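Local coordinates for DnaJ homolog subfamily C member 10 (Mus musculus, PDB 3APQ), which reduces disulfides in the endoplasmic reticulum, serving both the correct folding of proteins and the degradation of misfolded ones, at residues 3-8 / 63-68; 48-53 / 72-77; 99-104 / 149-154; 117-122 / 173-178. One frame throughout, in Å; residues are numbered along the deposited sequence.

Contact 1: 3-8 / 63-68; sequences NFYSLL and KYDKYG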
loop_
_atom_site.group_PDB
_atom_site.type_symbol
_atom_site.label_atom_id
_atom_site.label_comp_id
_atom_site.label_asym_id
_atom_site.label_seq_id
_atom_site.Cartn_x
_atom_site.Cartn_y
_atom_site.Cartn_z
ATOM N N ASN A 3 22.071 1.496 10.819
ATOM C CA ASN A 3 21.116 2.508 10.407
ATOM C C ASN A 3 19.839 1.783 10.062
ATOM O O ASN A 3 19.816 0.539 10.050
ATOM C CB ASN A 3 21.659 3.303 9.187
ATOM C CG ASN A 3 21.978 2.415 7.992
ATOM O OD1 ASN A 3 21.092 1.811 7.393
ATOM N ND2 ASN A 3 23.260 2.364 7.628
ATOM N N PHE A 4 18.766 2.524 9.766
ATOM C CA PHE A 4 17.481 1.870 9.573
ATOM C C PHE A 4 17.449 0.899 8.414
ATOM O O PHE A 4 16.705 -0.092 8.444
ATOM C CB PHE A 4 16.337 2.904 9.424
ATOM C CG PHE A 4 16.004 3.650 10.679
ATOM C CD1 PHE A 4 16.349 3.146 11.948
ATOM C CD2 PHE A 4 15.288 4.851 10.593
ATOM C CE1 PHE A 4 16.028 3.830 13.096
ATOM C CE2 PHE A 4 14.949 5.547 11.731
ATOM C CZ PHE A 4 15.331 5.030 13.005
ATOM N N TYR A 5 18.187 1.251 7.358
ATOM C CA TYR A 5 18.297 0.423 6.166
ATOM C C TYR A 5 18.964 -0.918 6.463
ATOM O O TYR A 5 18.416 -1.971 6.163
ATOM C CB TYR A 5 19.096 1.212 5.123
ATOM C CG TYR A 5 18.327 2.417 4.643
ATOM C CD1 TYR A 5 17.191 2.250 3.882
ATOM C CD2 TYR A 5 18.738 3.699 4.958
ATOM C CE1 TYR A 5 16.457 3.362 3.430
ATOM C CE2 TYR A 5 18.035 4.826 4.535
ATOM C CZ TYR A 5 16.903 4.641 3.760
ATOM O OH TYR A 5 16.194 5.725 3.329
ATOM N N SER A 6 20.159 -0.871 7.058
ATOM C CA SER A 6 20.862 -2.109 7.364
ATOM C C SER A 6 20.123 -2.918 8.428
ATOM O O SER A 6 20.156 -4.151 8.386
ATOM C CB SER A 6 22.326 -1.827 7.707
ATOM O OG SER A 6 22.435 -1.041 8.882
ATOM N N LEU A 7 19.377 -2.251 9.323
ATOM C CA LEU A 7 18.560 -2.999 10.279
ATOM C C LEU A 7 17.521 -3.858 9.555
ATOM O O LEU A 7 17.255 -5.030 9.922
ATOM C CB LEU A 7 17.902 -2.045 11.276
ATOM C CG LEU A 7 17.278 -2.696 12.522
ATOM C CD1 LEU A 7 18.300 -3.433 13.442
ATOM C CD2 LEU A 7 16.483 -1.612 13.320
ATOM N N LEU A 8 16.910 -3.291 8.522
ATOM C CA LEU A 8 15.941 -4.067 7.735
ATOM C C LEU A 8 16.590 -4.947 6.665
ATOM O O LEU A 8 15.896 -5.773 6.063
ATOM C CB LEU A 8 14.937 -3.139 7.055
ATOM C CG LEU A 8 14.057 -2.350 8.048
ATOM C CD1 LEU A 8 13.063 -1.392 7.353
ATOM C CD2 LEU A 8 13.331 -3.262 9.038
ATOM N N LYS A 63 13.782 13.156 5.890
ATOM C CA LYS A 63 14.406 13.742 7.061
ATOM C C LYS A 63 15.508 12.815 7.602
ATOM O O LYS A 63 16.608 13.265 7.841
ATOM C CB LYS A 63 13.349 13.988 8.130
ATOM C CG LYS A 63 13.745 15.064 9.131
ATOM C CD LYS A 63 12.709 15.220 10.271
ATOM C CE LYS A 63 13.295 16.101 11.390
ATOM N NZ LYS A 63 12.367 16.250 12.564
ATOM N N TYR A 64 15.196 11.522 7.749
ATOM C CA TYR A 64 16.175 10.530 8.196
ATOM C C TYR A 64 17.384 10.446 7.270
ATOM O O TYR A 64 18.517 10.343 7.734
ATOM C CB TYR A 64 15.508 9.135 8.312
ATOM C CG TYR A 64 16.473 8.062 8.774
ATOM C CD1 TYR A 64 16.864 7.999 10.127
ATOM C CD2 TYR A 64 17.035 7.143 7.871
ATOM C CE1 TYR A 64 17.762 7.037 10.595
ATOM C CE2 TYR A 64 17.947 6.133 8.333
ATOM C CZ TYR A 64 18.306 6.109 9.697
ATOM O OH TYR A 64 19.147 5.152 10.251
ATOM N N ASP A 65 17.124 10.436 5.957
ATOM C CA ASP A 65 18.197 10.395 4.952
ATOM C C ASP A 65 19.121 11.544 5.096
ATOM O O ASP A 65 20.345 11.374 5.025
ATOM C CB ASP A 65 17.608 10.355 3.546
ATOM C CG ASP A 65 17.083 8.994 3.210
ATOM O OD1 ASP A 65 17.422 8.057 3.972
ATOM O OD2 ASP A 65 16.373 8.830 2.173
ATOM N N LYS A 66 18.547 12.706 5.377
ATOM C CA LYS A 66 19.328 13.924 5.451
ATOM C C LYS A 66 20.065 14.134 6.771
ATOM O O LYS A 66 21.209 14.581 6.772
ATOM C CB LYS A 66 18.421 15.115 5.172
ATOM C CG LYS A 66 19.097 16.171 4.355
ATOM C CD LYS A 66 18.049 16.962 3.591
ATOM C CE LYS A 66 18.628 18.285 3.158
ATOM N NZ LYS A 66 17.520 19.156 2.708
ATOM N N TYR A 67 19.419 13.783 7.877
ATOM C CA TYR A 67 19.855 14.180 9.205
ATOM C C TYR A 67 20.036 13.042 10.212
ATOM O O TYR A 67 20.264 13.314 11.397
ATOM C CB TYR A 67 18.797 15.105 9.793
ATOM C CG TYR A 67 18.597 16.360 8.977
ATOM C CD1 TYR A 67 19.662 17.253 8.799
ATOM C CD2 TYR A 67 17.355 16.639 8.362
ATOM C CE1 TYR A 67 19.507 18.401 8.049
ATOM C CE2 TYR A 67 17.189 17.793 7.584
ATOM C CZ TYR A 67 18.256 18.657 7.452
ATOM O OH TYR A 67 18.134 19.800 6.735
ATOM N N GLY A 68 19.854 11.791 9.793
ATOM C CA GLY A 68 19.736 10.707 10.780
ATOM C C GLY A 68 18.530 10.897 11.681
ATOM O O GLY A 68 17.474 11.371 11.257
#
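Tyr64 lays its ring on the ring of Phe4 in an offset stack. The centroids are 4.2 Å apart and the planes 12° from parallel. CD2 of Phe4 sits over the centre of the Tyr64 face, while CE1 of Tyr64 lies nearer the rim of the Phe4 ring. CG of Tyr64 is anti to the backbone N (chi1 -180°), which lets the ring lie against Phe4. Its hydroxyl reaches the start of helix 4-8, and Phe4 N donates to Tyr64 OH at 2.7 Å. Asn3 and Ser6 close a capping box at the same helix start, with Ser6 N bonded to Asn3 OD1 at 2.9 Å. Tyr5 carries the second link: its OH donates to Asp65 OD1 at 2.7 Å, on the syn lone pair. Phenol and carboxylate are nearly coplanar, 25° apart. Arg61 also bonds Tyr5 OH. A leucine in place of Tyr64 would probably lose the flat stack on Phe4 and leave Phe4 N without its hydroxyl acceptor. The contact joins the first helix of the J domain to its last, helix 58-67. Phe4 also packs on Arg50 and Ala51 of helix 41-55, and Leu8 reaches helix 16-30.

Contact 2: 48-53 / 72-77; sequences INRAYE and LEDNQG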
loop_
_atom_site.group_PDB
_atom_site.type_symbol
_atom_site.label_atom_id
_atom_site.label_comp_id
_atom_site.label_asym_id
_atom_site.label_seq_id
_atom_site.Cartn_x
_atom_site.Cartn_y
_atom_site.Cartn_z
ATOM N N ILE A 48 12.969 -2.720 15.171
ATOM C CA ILE A 48 12.666 -2.959 13.738
ATOM C C ILE A 48 11.411 -2.163 13.387
ATOM O O ILE A 48 11.326 -1.534 12.332
ATOM C CB ILE A 48 12.426 -4.495 13.435
ATOM C CG1 ILE A 48 13.667 -5.352 13.560
ATOM C CG2 ILE A 48 11.816 -4.712 12.054
ATOM C CD1 ILE A 48 14.973 -4.594 13.610
ATOM N N ASN A 49 10.382 -2.238 14.249
ATOM C CA ASN A 49 9.148 -1.474 13.991
ATOM C C ASN A 49 9.381 0.043 13.889
ATOM O O ASN A 49 8.809 0.695 13.029
ATOM C CB ASN A 49 8.045 -1.762 15.035
ATOM C CG ASN A 49 6.668 -1.319 14.540
ATOM O OD1 ASN A 49 6.235 -1.681 13.427
ATOM N ND2 ASN A 49 6.016 -0.479 15.315
ATOM N N ARG A 50 10.243 0.590 14.761
ATOM C CA ARG A 50 10.539 2.025 14.781
ATOM C C ARG A 50 11.210 2.434 13.471
ATOM O O ARG A 50 10.835 3.473 12.871
ATOM C CB ARG A 50 11.437 2.336 16.001
ATOM C CG ARG A 50 11.971 3.683 16.116
ATOM C CD ARG A 50 12.742 3.725 17.495
ATOM N NE ARG A 50 13.336 5.031 17.734
ATOM C CZ ARG A 50 14.515 5.416 17.269
ATOM N NH1 ARG A 50 15.242 4.578 16.549
ATOM N NH2 ARG A 50 14.969 6.650 17.521
ATOM N N ALA A 51 12.168 1.613 13.038
ATOM C CA ALA A 51 12.802 1.747 11.688
ATOM C C ALA A 51 11.772 1.776 10.558
ATOM O O ALA A 51 11.736 2.717 9.746
ATOM C CB ALA A 51 13.814 0.641 11.454
ATOM N N TYR A 52 10.959 0.727 10.490
ATOM C CA TYR A 52 9.897 0.646 9.490
ATOM C C TYR A 52 8.978 1.874 9.534
ATOM O O TYR A 52 8.614 2.430 8.490
ATOM C CB TYR A 52 9.075 -0.680 9.571
ATOM C CG TYR A 52 7.914 -0.616 8.635
ATOM C CD1 TYR A 52 8.126 -0.593 7.231
ATOM C CD2 TYR A 52 6.587 -0.519 9.122
ATOM C CE1 TYR A 52 7.024 -0.460 6.321
ATOM C CE2 TYR A 52 5.497 -0.417 8.233
ATOM C CZ TYR A 52 5.728 -0.381 6.847
ATOM O OH TYR A 52 4.666 -0.229 5.995
ATOM N N GLU A 53 8.566 2.318 10.718
ATOM C CA GLU A 53 7.631 3.457 10.739
ATOM C C GLU A 53 8.239 4.769 10.233
ATOM O O GLU A 53 7.532 5.680 9.770
ATOM C CB GLU A 53 6.947 3.616 12.097
ATOM C CG GLU A 53 6.176 2.332 12.461
ATOM C CD GLU A 53 5.045 2.524 13.424
ATOM O OE1 GLU A 53 5.191 3.305 14.401
ATOM O OE2 GLU A 53 3.996 1.866 13.192
ATOM N N LEU A 72 13.715 12.364 16.543
ATOM C CA LEU A 72 13.117 11.073 16.951
ATOM C C LEU A 72 13.308 10.848 18.446
ATOM O O LEU A 72 14.199 11.433 19.038
ATOM C CB LEU A 72 13.744 9.911 16.161
ATOM C CG LEU A 72 13.758 9.989 14.632
ATOM C CD1 LEU A 72 14.175 8.635 14.058
ATOM C CD2 LEU A 72 12.364 10.400 14.115
ATOM N N GLU A 73 12.459 10.021 19.049
ATOM C CA GLU A 73 12.651 9.588 20.440
ATOM C C GLU A 73 13.069 8.121 20.483
ATOM O O GLU A 73 12.687 7.313 19.600
ATOM C CB GLU A 73 11.373 9.799 21.237
ATOM C CG GLU A 73 10.905 11.213 21.079
ATOM C CD GLU A 73 9.480 11.414 21.519
ATOM O OE1 GLU A 73 8.570 10.687 21.037
ATOM O OE2 GLU A 73 9.285 12.336 22.334
ATOM N N ASP A 74 13.862 7.769 21.498
ATOM C CA ASP A 74 14.328 6.389 21.637
ATOM C C ASP A 74 13.166 5.391 21.792
ATOM O O ASP A 74 13.256 4.265 21.321
ATOM C CB ASP A 74 15.321 6.252 22.798
ATOM C CG ASP A 74 16.709 6.802 22.445
ATOM O OD1 ASP A 74 16.960 7.126 21.259
ATOM O OD2 ASP A 74 17.559 6.921 23.348
ATOM N N ASN A 75 12.078 5.809 22.426
ATOM C CA ASN A 75 10.958 4.877 22.638
ATOM C C ASN A 75 9.742 5.016 21.702
ATOM O O ASN A 75 8.723 4.377 21.964
ATOM C CB ASN A 75 10.451 4.939 24.091
ATOM C CG ASN A 75 9.873 6.298 24.436
ATOM O OD1 ASN A 75 10.191 7.299 23.775
ATOM N ND2 ASN A 75 9.013 6.349 25.447
ATOM N N GLN A 76 9.822 5.840 20.654
ATOM C CA GLN A 76 8.728 5.939 19.674
ATOM C C GLN A 76 8.725 4.677 18.772
ATOM O O GLN A 76 9.671 3.867 18.811
ATOM C CB GLN A 76 8.858 7.220 18.838
ATOM C CG GLN A 76 9.882 7.092 17.731
ATOM C CD GLN A 76 9.968 8.321 16.843
ATOM O OE1 GLN A 76 10.122 9.457 17.330
ATOM N NE2 GLN A 76 9.880 8.101 15.533
ATOM N N GLY A 77 7.661 4.483 17.990
ATOM C CA GLY A 77 7.524 3.254 17.176
ATOM C C GLY A 77 7.273 2.027 18.044
ATOM O O GLY A 77 7.737 0.921 17.747
HETATM O O HOH W 1 9.103 5.481 14.642
#
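Arg50 reaches from helix 41-55 to the backbone of 72-77 and grips Glu73 O side-on with two nitrogens. The NE bond to Glu73 O is 3.0 Å long. The NH2 bond to Glu73 O is longer, 3.2 Å, and more bent, at 141°. Both come from the same face of the peptide plane, and the oxygen lies close to the guanidinium plane. The side chain is extended: CG is anti to the backbone N (chi1 173°), and the chain stays straight out to NE. This runs CD of Arg50 past Gln76 O at 3.3 Å. NH2 also forms a salt bridge with Glu69, earlier in the same loop, so the charge has a second partner. An alanine at Arg50 is likely to leave Glu73 O without this double grip and Glu69 without its mate.

Gln76 braces the turn from within. Its CG lies between the backbone N and the carbonyl carbon (chi1 79°), and the extended chain brings OE1 back to accept from Glu73 N at 3.0 Å. Its NE2 reaches a water that donates to Arg50 O. Asn49 ND2 donates to Gly77 O at 3.3 Å, from above the carbonyl plane. Gly77 passes so near Arg50 CA that a side chain would clash. The motif is a type I beta turn, Glu73 to Gln76, tied by an arginine of the J domain's third helix, 41-55, to the segment following helix 58-67.

Contact 3: 99-104 / 149-154; sequences IITLER and IGAVNC
Ile99 and Ile149 meet at the tight end of this contact, CG1 of Ile99 lying 3.8 Å from CG2 of Ile149. The other branch of Ile99, CG2, is anti to the backbone N and touches the methyl of Ala151. Trp136 and Ala140 of helix 127-142 pack on Ile99, and Ile149 meets Trp136 and Phe139 of that helix. The backbones are bound just as closely. Ile100 N donates to Ile149 O at 2.9 Å, almost straight at 174°. Ala151 N returns a bond to Ile100 O, more bent at 140°. Leu102 N then donates to Ala151 O at 2.9 Å, nearly along the C=O axis. This is a parallel pairing of Ile100 with Gly150 and Thr101 with Ala151. It sets the short first strand at the edge of the thioredoxin-fold sheet, beside strand 148-153. Ile100 and Thr101, partly exposed, send their side chains to opposite faces of this edge strand. Gly150 suits the place, since a CB there would sit tight against Leu102 CD1.

Toward 102-104 the chains part. Leu102 O no longer bonds the neighbouring backbone directly. A water bridges the gap, donating to Leu102 O at 2.7 Å and accepting from Asn153 N at 3.0 Å. Val152 CG2 still approaches Leu102 O, at 3.8 Å. Beyond, Glu103 takes the N-cap position, and its carboxylate forms a salt bridge with Arg20 of the J domain.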
loop_
_atom_site.group_PDB
_atom_site.type_symbol
_atom_site.label_atom_id
_atom_site.label_comp_id
_atom_site.label_asym_id
_atom_site.label_seq_id
_atom_site.Cartn_x
_atom_site.Cartn_y
_atom_site.Cartn_z
ATOM N N ILE A 99 -0.497 -4.974 -10.161
ATOM C CA ILE A 99 -1.104 -3.937 -9.360
ATOM C C ILE A 99 -0.063 -2.985 -8.769
ATOM O O ILE A 99 0.881 -3.434 -8.185
ATOM C CB ILE A 99 -1.945 -4.552 -8.232
ATOM C CG1 ILE A 99 -3.159 -5.254 -8.800
ATOM C CG2 ILE A 99 -2.355 -3.576 -7.232
ATOM C CD1 ILE A 99 -3.713 -6.252 -7.895
ATOM N N ILE A 100 -0.253 -1.691 -8.971
ATOM C CA ILE A 100 0.726 -0.793 -8.357
ATOM C C ILE A 100 0.128 -0.203 -7.071
ATOM O O ILE A 100 -0.970 0.350 -7.097
ATOM C CB ILE A 100 1.089 0.384 -9.335
ATOM C CG1 ILE A 100 1.561 -0.083 -10.738
ATOM C CG2 ILE A 100 2.066 1.382 -8.684
ATOM C CD1 ILE A 100 2.532 -1.230 -10.752
ATOM N N THR A 101 0.830 -0.348 -5.935
ATOM C CA THR A 101 0.344 0.251 -4.686
ATOM C C THR A 101 0.925 1.646 -4.604
ATOM O O THR A 101 2.154 1.819 -4.633
ATOM C CB THR A 101 0.776 -0.584 -3.489
ATOM O OG1 THR A 101 0.128 -1.844 -3.598
ATOM C CG2 THR A 101 0.369 0.070 -2.158
ATOM N N LEU A 102 0.032 2.630 -4.566
ATOM C CA LEU A 102 0.423 4.036 -4.765
ATOM C C LEU A 102 0.399 4.713 -3.411
ATOM O O LEU A 102 -0.604 4.624 -2.692
ATOM C CB LEU A 102 -0.598 4.751 -5.662
ATOM C CG LEU A 102 -0.659 4.193 -7.094
ATOM C CD1 LEU A 102 -2.049 4.579 -7.724
ATOM C CD2 LEU A 102 0.542 4.776 -7.895
ATOM N N GLU A 103 1.489 5.402 -3.092
ATOM C CA GLU A 103 1.494 6.367 -2.002
ATOM C C GLU A 103 1.149 7.763 -2.532
ATOM O O GLU A 103 1.053 7.927 -3.713
ATOM C CB GLU A 103 2.844 6.313 -1.280
ATOM C CG GLU A 103 2.936 4.996 -0.386
ATOM C CD GLU A 103 3.597 3.787 -1.135
ATOM O OE1 GLU A 103 4.462 4.055 -2.004
ATOM O OE2 GLU A 103 3.328 2.582 -0.836
ATOM N N ARG A 104 0.996 8.781 -1.671
ATOM C CA ARG A 104 0.501 10.109 -2.133
ATOM C C ARG A 104 1.218 10.698 -3.379
ATOM O O ARG A 104 0.551 11.087 -4.353
ATOM C CB ARG A 104 0.509 11.107 -0.977
ATOM C CG ARG A 104 0.316 12.582 -1.352
ATOM C CD ARG A 104 -1.130 12.944 -1.803
ATOM N NE ARG A 104 -1.259 14.409 -1.992
ATOM C CZ ARG A 104 -1.527 15.313 -1.027
ATOM N NH1 ARG A 104 -1.724 14.931 0.234
ATOM N NH2 ARG A 104 -1.596 16.617 -1.323
ATOM N N ILE A 149 -3.671 -0.363 -13.165
ATOM C CA ILE A 149 -4.442 -0.826 -12.041
ATOM C C ILE A 149 -3.646 -0.497 -10.775
ATOM O O ILE A 149 -2.458 -0.866 -10.630
ATOM C CB ILE A 149 -4.736 -2.376 -12.102
ATOM C CG1 ILE A 149 -5.425 -2.797 -13.424
ATOM C CG2 ILE A 149 -5.394 -2.868 -10.769
ATOM C CD1 ILE A 149 -6.692 -2.033 -13.768
ATOM N N GLY A 150 -4.334 0.197 -9.863
ATOM C CA GLY A 150 -3.718 0.705 -8.605
ATOM C C GLY A 150 -4.428 0.245 -7.340
ATOM O O GLY A 150 -5.545 -0.303 -7.382
ATOM N N ALA A 151 -3.762 0.464 -6.220
ATOM C CA ALA A 151 -4.331 0.202 -4.913
ATOM C C ALA A 151 -3.808 1.281 -4.008
ATOM O O ALA A 151 -2.644 1.703 -4.148
ATOM C CB ALA A 151 -3.879 -1.200 -4.413
ATOM N N VAL A 152 -4.658 1.773 -3.107
ATOM C CA VAL A 152 -4.232 2.749 -2.095
ATOM C C VAL A 152 -4.601 2.219 -0.701
ATOM O O VAL A 152 -5.757 1.890 -0.434
ATOM C CB VAL A 152 -4.848 4.133 -2.303
ATOM C CG1 VAL A 152 -4.627 5.004 -1.058
ATOM C CG2 VAL A 152 -4.261 4.859 -3.521
ATOM N N ASN A 153 -3.606 2.139 0.183
ATOM C CA ASN A 153 -3.832 1.721 1.548
ATOM C C ASN A 153 -4.173 2.969 2.352
ATOM O O ASN A 153 -3.278 3.748 2.786
ATOM C CB ASN A 153 -2.577 1.040 2.116
ATOM C CG ASN A 153 -2.744 0.610 3.572
ATOM O OD1 ASN A 153 -3.801 0.787 4.176
ATOM N ND2 ASN A 153 -1.672 0.057 4.149
ATOM N N CYS A 154 -5.467 3.140 2.576
ATOM C CA CYS A 154 -5.948 4.235 3.413
ATOM C C CYS A 154 -5.497 4.157 4.854
ATOM O O CYS A 154 -5.501 5.190 5.521
ATOM C CB CYS A 154 -7.461 4.393 3.362
ATOM S SG CYS A 154 -8.029 4.661 1.682
HETATM O O HOH W 2 -0.924 3.367 -0.348
#

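Contact 4: 117-122 / 173-178; sequences WFVNFY and FIFRSG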
loop_
_atom_site.group_PDB
_atom_site.type_symbol
_atom_site.label_atom_id
_atom_site.label_comp_id
_atom_site.label_asym_id
_atom_site.label_seq_id
_atom_site.Cartn_x
_atom_site.Cartn_y
_atom_site.Cartn_z
ATOM N N TRP A 117 -6.367 5.153 -14.922
ATOM C CA TRP A 117 -6.051 4.368 -13.706
ATOM C C TRP A 117 -7.323 3.911 -13.025
ATOM O O TRP A 117 -8.255 4.731 -12.799
ATOM C CB TRP A 117 -5.293 5.239 -12.723
ATOM C CG TRP A 117 -3.831 5.318 -12.988
ATOM C CD1 TRP A 117 -3.170 6.230 -13.794
ATOM C CD2 TRP A 117 -2.812 4.477 -12.415
ATOM N NE1 TRP A 117 -1.795 6.000 -13.727
ATOM C CE2 TRP A 117 -1.557 4.923 -12.917
ATOM C CE3 TRP A 117 -2.844 3.377 -11.548
ATOM C CZ2 TRP A 117 -0.329 4.319 -12.555
ATOM C CZ3 TRP A 117 -1.622 2.778 -11.185
ATOM C CH2 TRP A 117 -0.388 3.243 -11.716
ATOM N N PHE A 118 -7.375 2.658 -12.596
ATOM C CA PHE A 118 -8.498 2.168 -11.836
ATOM C C PHE A 118 -7.905 1.711 -10.511
ATOM O O PHE A 118 -7.030 0.812 -10.495
ATOM C CB PHE A 118 -9.072 0.990 -12.617
ATOM C CG PHE A 118 -10.389 0.448 -12.087
ATOM C CD1 PHE A 118 -10.857 -0.751 -12.599
ATOM C CD2 PHE A 118 -11.210 1.159 -11.165
ATOM C CE1 PHE A 118 -12.105 -1.276 -12.183
ATOM C CE2 PHE A 118 -12.425 0.641 -10.742
ATOM C CZ PHE A 118 -12.886 -0.587 -11.245
ATOM N N VAL A 119 -8.312 2.396 -9.443
ATOM C CA VAL A 119 -7.681 2.286 -8.138
ATOM C C VAL A 119 -8.653 1.764 -7.055
ATOM O O VAL A 119 -9.798 2.225 -6.932
ATOM C CB VAL A 119 -7.129 3.669 -7.708
ATOM C CG1 VAL A 119 -6.473 3.596 -6.276
ATOM C CG2 VAL A 119 -6.129 4.149 -8.760
ATOM N N ASN A 120 -8.165 0.782 -6.302
ATOM C CA ASN A 120 -8.861 0.179 -5.187
ATOM C C ASN A 120 -8.336 0.838 -3.927
ATOM O O ASN A 120 -7.150 0.626 -3.568
ATOM C CB ASN A 120 -8.544 -1.316 -5.160
ATOM C CG ASN A 120 -9.089 -2.023 -3.937
ATOM O OD1 ASN A 120 -9.766 -1.422 -3.102
ATOM N ND2 ASN A 120 -8.844 -3.324 -3.861
ATOM N N PHE A 121 -9.197 1.635 -3.289
ATOM C CA PHE A 121 -8.915 2.276 -1.995
ATOM C C PHE A 121 -9.399 1.324 -0.912
ATOM O O PHE A 121 -10.606 1.044 -0.796
ATOM C CB PHE A 121 -9.637 3.625 -1.830
ATOM C CG PHE A 121 -9.117 4.710 -2.733
ATOM C CD1 PHE A 121 -8.190 5.621 -2.272
ATOM C CD2 PHE A 121 -9.611 4.834 -4.031
ATOM C CE1 PHE A 121 -7.711 6.626 -3.119
ATOM C CE2 PHE A 121 -9.123 5.828 -4.894
ATOM C CZ PHE A 121 -8.182 6.724 -4.422
ATOM N N TYR A 122 -8.469 0.806 -0.145
ATOM C CA TYR A 122 -8.806 -0.200 0.887
ATOM C C TYR A 122 -8.270 0.234 2.252
ATOM O O TYR A 122 -7.605 1.263 2.378
ATOM C CB TYR A 122 -8.270 -1.588 0.417
ATOM C CG TYR A 122 -6.749 -1.679 0.354
ATOM C CD1 TYR A 122 -6.058 -2.149 1.455
ATOM C CD2 TYR A 122 -6.004 -1.298 -0.774
ATOM C CE1 TYR A 122 -4.681 -2.220 1.491
ATOM C CE2 TYR A 122 -4.536 -1.381 -0.737
ATOM C CZ TYR A 122 -3.922 -1.862 0.400
ATOM O OH TYR A 122 -2.536 -2.033 0.568
ATOM N N PHE A 173 -12.351 3.533 -7.847
ATOM C CA PHE A 173 -12.587 4.726 -8.670
ATOM C C PHE A 173 -11.706 4.655 -9.878
ATOM O O PHE A 173 -10.519 4.261 -9.783
ATOM C CB PHE A 173 -12.186 5.979 -7.920
ATOM C CG PHE A 173 -13.200 6.462 -6.910
ATOM C CD1 PHE A 173 -14.259 7.308 -7.318
ATOM C CD2 PHE A 173 -13.093 6.123 -5.562
ATOM C CE1 PHE A 173 -15.208 7.807 -6.379
ATOM C CE2 PHE A 173 -14.030 6.623 -4.616
ATOM C CZ PHE A 173 -15.088 7.450 -5.032
ATOM N N ILE A 174 -12.241 5.088 -11.009
ATOM C CA ILE A 174 -11.408 5.183 -12.196
ATOM C C ILE A 174 -11.082 6.663 -12.485
ATOM O O ILE A 174 -11.940 7.562 -12.305
ATOM C CB ILE A 174 -12.028 4.362 -13.323
ATOM C CG1 ILE A 174 -11.032 4.107 -14.434
ATOM C CG2 ILE A 174 -13.291 5.007 -13.840
ATOM C CD1 ILE A 174 -11.356 2.832 -15.259
ATOM N N PHE A 175 -9.822 6.930 -12.845
ATOM C CA PHE A 175 -9.325 8.326 -12.966
ATOM C C PHE A 175 -8.638 8.502 -14.319
ATOM O O PHE A 175 -7.935 7.603 -14.818
ATOM C CB PHE A 175 -8.229 8.626 -11.909
ATOM C CG PHE A 175 -8.675 8.550 -10.482
ATOM C CD1 PHE A 175 -9.168 9.692 -9.834
ATOM C CD2 PHE A 175 -8.576 7.341 -9.769
ATOM C CE1 PHE A 175 -9.579 9.662 -8.467
ATOM C CE2 PHE A 175 -8.992 7.282 -8.415
ATOM C CZ PHE A 175 -9.522 8.458 -7.769
ATOM N N ARG A 176 -8.790 9.685 -14.907
ATOM C CA ARG A 176 -7.881 10.085 -15.977
ATOM C C ARG A 176 -7.770 11.617 -15.970
ATOM O O ARG A 176 -8.798 12.306 -15.973
ATOM C CB ARG A 176 -8.343 9.584 -17.345
ATOM C CG ARG A 176 -7.244 9.687 -18.430
ATOM C CD ARG A 176 -7.794 9.991 -19.803
ATOM N NE ARG A 176 -9.188 9.571 -19.947
ATOM C CZ ARG A 176 -9.592 8.418 -20.480
ATOM N NH1 ARG A 176 -8.705 7.519 -20.932
ATOM N NH2 ARG A 176 -10.901 8.153 -20.555
ATOM N N SER A 177 -6.536 12.128 -15.941
ATOM C CA SER A 177 -6.307 13.567 -16.043
ATOM C C SER A 177 -7.323 14.251 -16.960
ATOM O O SER A 177 -7.588 13.788 -18.074
ATOM C CB SER A 177 -4.903 13.856 -16.579
ATOM O OG SER A 177 -4.675 15.249 -16.539
ATOM N N GLY A 178 -7.893 15.359 -16.478
ATOM C CA GLY A 178 -8.836 16.112 -17.302
ATOM C C GLY A 178 -10.269 15.615 -17.206
ATOM O O GLY A 178 -11.189 16.257 -17.743
#
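Phe121 and Phe175 approach from opposite directions and meet edge against edge. CE2 of Phe121 lies 3.8 Å from CE2 of Phe175, each near the plane of the other ring. Phe173 crosses Phe121 at about a right angle, its CD2 at 4.0 Å from CD2 of Phe121. Phe175 lies on the same face of the sheet as Phe173 and Val119; with CG anti to the carbonyl carbon (chi1 -63°), its ring edge meets that of Phe121. Val119 touches both: its CB lies at the edge of Phe175, and its CG1 over a face of Phe121, offset toward the rim. Phe107 meets Phe175 edge-to-face.

The backbones pair antiparallel, as the central and fourth strands of the thioredoxin fold. Trp117 with Phe175 and Val119 with Phe173 are hydrogen-bonded pairs; Phe118 with Ile174 is a non-hydrogen-bonded pair. The bond from Val119 N to Phe173 O is 2.9 Å and nearly straight, 177°.

On the other face of the sheet, Phe118 and Ile174 pack obliquely. CG of Phe118 is anti to the backbone N (chi1 -172°), and its ring edge points CD2 at Phe173 O, 3.5 Å away. Ile174 CD1 rests 3.9 Å from Phe118 CB. Trp136 meets Phe118 edge-to-face, and Phe196 of helix 190-202 covers both Phe118 and Ile174.

In the fold
The four contacts fall into two domains in series along the chain. Contacts 1 and 2 belong to the J-domain part, with centres 11 Å apart. Their segments alternate in sequence, and they touch where Phe4 meets Arg50 and Ala51 of helix 41-55. Contacts 3 and 4 lie in the first thioredoxin domain, 10 Å apart between centres. They share one sheet: strands 148-153 and 117-122 are neighbours, so the order 100-101, 148-153, 117-122, 171-175 runs through both. The centres of contacts 1 and 4 are about 33 Å apart, on opposite sides of the chain's centre. The fragment thus joins a helical J domain to a thioredoxin domain that carries the redox-active Cys126-Cys129 disulfide.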